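Local structure of pyoverdine biosynthesis protein PvcB (Pseudomonas aeruginosa, 4YLM) at residues Val12-Leu17 against Leu29-Gly34. The protein catalyses the oxidation of tyrosine isonitrile with iron, 2-oxoglutarate and dioxygen, a step in the biosynthesis of paerucumarin. Numbering follows the deposited sequence.
Sequences VRLSPL and LLLEPG
The carbonyl oxygen of Pro33 is held side-on by two nitrogens of the Arg13 guanidinium: NH2 donates to Pro33 O over 3.0 Å and meets a lone pair, while NE reaches the same oxygen at 3.3 Å along a more bent path. Because Pro33 O lies in the guanidinium plane, the pair of bonds limits rotation of that group, and a bend at chi3 (-71°) turns it back across the neighbouring strand. Glu32 CB then packs over one guanidinium face. Glu32 OE2 lies well out of that plane, so no N-H points at it and the long 3.7 Å salt bridge to Arg13 NH1 rests on charge alone; one water donates to Glu32 OE2 and accepts a weak bond from Arg13 NH1. A second water donates to OE2 and bonds Ser15 OG, linking Ser15 and Glu32 across the strands, with a further weak bond to Arg13 O.

The backbones are joined by an antiparallel ladder. Arg13 and Ser15 form hydrogen-bonded pairs with Glu32 and Leu30; Arg13 N to Glu32 O is 2.8 Å and nearly straight at 170°, and Leu30 N gives Ser15 O an equally short bond. On the opposite face, Leu14 and Leu31 lie side by side, with Leu14 CD2 tightly against Leu31 CG at 3.5 Å, and Asp9 of a second subunit packs against Leu14.

This two-stranded ladder belongs to the mixed sheet of the TauD/TfdA-type oxygenase. Strand 29-33 continues through backbone bonds to the parallel strand 57-60, whereas helix 45-55 receives Leu31 on Trp47 and Leu48.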
loop_
_atom_site.group_PDB
_atom_site.type_symbol
_atom_site.label_atom_id
_atom_site.label_comp_id
_atom_site.label_asym_id
_atom_site.label_seq_id
_atom_site.Cartn_x
_atom_site.Cartn_y
_atom_site.Cartn_z
ATOM N N VAL A 12 10.351 10.022 3.751
ATOM C CA VAL A 12 10.976 9.552 4.983
ATOM C C VAL A 12 12.368 9.016 4.670
ATOM O O VAL A 12 12.669 8.734 3.531
ATOM C CB VAL A 12 10.220 8.350 5.607
ATOM C CG1 VAL A 12 8.889 8.766 6.155
ATOM C CG2 VAL A 12 10.067 7.237 4.566
ATOM N N ARG A 13 13.213 8.875 5.689
ATOM C CA ARG A 13 14.499 8.211 5.500
ATOM C C ARG A 13 14.376 6.879 6.203
ATOM O O ARG A 13 14.042 6.843 7.384
ATOM C CB ARG A 13 15.640 9.007 6.148
ATOM C CG ARG A 13 16.122 10.205 5.348
ATOM C CD ARG A 13 16.986 11.132 6.220
ATOM N NE ARG A 13 16.176 11.834 7.219
ATOM C CZ ARG A 13 16.482 11.943 8.510
ATOM N NH1 ARG A 13 17.599 11.400 8.993
ATOM N NH2 ARG A 13 15.665 12.604 9.320
ATOM N N LEU A 14 14.658 5.795 5.489
ATOM C CA LEU A 14 14.577 4.466 6.060
ATOM C C LEU A 14 15.962 3.864 6.275
ATOM O O LEU A 14 16.879 4.068 5.477
ATOM C CB LEU A 14 13.795 3.538 5.132
ATOM C CG LEU A 14 12.355 3.901 4.778
ATOM C CD1 LEU A 14 11.704 2.772 4.002
ATOM C CD2 LEU A 14 11.548 4.200 6.007
ATOM N N SER A 15 16.115 3.098 7.341
ATOM C CA SER A 15 17.331 2.307 7.461
ATOM C C SER A 15 17.139 1.119 8.390
ATOM O O SER A 15 16.174 1.063 9.158
ATOM C CB SER A 15 18.515 3.191 7.885
ATOM O OG SER A 15 18.254 3.853 9.086
ATOM N N PRO A 16 18.047 0.141 8.302
ATOM C CA PRO A 16 17.956 -1.037 9.169
ATOM C C PRO A 16 17.932 -0.623 10.644
ATOM O O PRO A 16 18.596 0.334 11.017
ATOM C CB PRO A 16 19.257 -1.799 8.874
ATOM C CG PRO A 16 19.720 -1.297 7.546
ATOM C CD PRO A 16 19.238 0.119 7.430
ATOM N N LEU A 17 17.139 -1.319 11.450
ATOM C CA LEU A 17 17.113 -1.096 12.891
ATOM C C LEU A 17 18.384 -1.687 13.503
ATOM O O LEU A 17 18.766 -2.810 13.172
ATOM C CB LEU A 17 15.900 -1.796 13.513
ATOM C CG LEU A 17 15.671 -1.509 15.001
ATOM C CD1 LEU A 17 15.350 -0.040 15.200
ATOM C CD2 LEU A 17 14.567 -2.400 15.584
ATOM N N LEU A 29 12.859 -1.894 11.472
ATOM C CA LEU A 29 13.127 -0.826 10.518
ATOM C C LEU A 29 13.080 0.509 11.240
ATOM O O LEU A 29 12.224 0.722 12.092
ATOM C CB LEU A 29 12.089 -0.866 9.388
ATOM C CG LEU A 29 12.262 0.112 8.221
ATOM C CD1 LEU A 29 13.462 -0.328 7.379
ATOM C CD2 LEU A 29 10.991 0.140 7.359
ATOM N N LEU A 30 14.030 1.391 10.940
ATOM C CA LEU A 30 14.042 2.726 11.505
ATOM C C LEU A 30 13.497 3.677 10.459
ATOM O O LEU A 30 13.950 3.661 9.314
ATOM C CB LEU A 30 15.466 3.160 11.887
ATOM C CG LEU A 30 15.681 4.626 12.296
ATOM C CD1 LEU A 30 14.897 4.995 13.577
ATOM C CD2 LEU A 30 17.174 4.978 12.469
ATOM N N LEU A 31 12.541 4.514 10.855
ATOM C CA LEU A 31 12.010 5.549 9.958
ATOM C C LEU A 31 12.282 6.904 10.570
ATOM O O LEU A 31 12.069 7.099 11.763
ATOM C CB LEU A 31 10.502 5.402 9.782
ATOM C CG LEU A 31 9.973 4.137 9.102
ATOM C CD1 LEU A 31 9.888 3.034 10.116
ATOM C CD2 LEU A 31 8.590 4.419 8.506
ATOM N N GLU A 32 12.727 7.846 9.748
ATOM C CA GLU A 32 12.975 9.190 10.237
ATOM C C GLU A 32 12.381 10.198 9.269
ATOM O O GLU A 32 12.244 9.918 8.079
ATOM C CB GLU A 32 14.479 9.424 10.426
ATOM C CG GLU A 32 15.119 8.449 11.408
ATOM C CD GLU A 32 16.635 8.581 11.420
ATOM O OE1 GLU A 32 17.153 9.287 12.307
ATOM O OE2 GLU A 32 17.302 8.016 10.518
ATOM N N PRO A 33 12.020 11.382 9.782
ATOM C CA PRO A 33 11.263 12.365 9.000
ATOM C C PRO A 33 11.983 12.857 7.746
ATOM O O PRO A 33 13.191 13.081 7.763
ATOM C CB PRO A 33 11.036 13.517 10.003
ATOM C CG PRO A 33 12.054 13.296 11.113
ATOM C CD PRO A 33 12.252 11.819 11.173
ATOM N N GLY A 34 11.233 13.035 6.666
ATOM C CA GLY A 34 11.804 13.517 5.424
ATOM C C GLY A 34 11.661 15.021 5.242
ATOM O O GLY A 34 12.163 15.573 4.264
HETATM O O HOH W 1 16.462 6.091 8.733
HETATM O O HOH W 2 19.323 8.778 8.667
#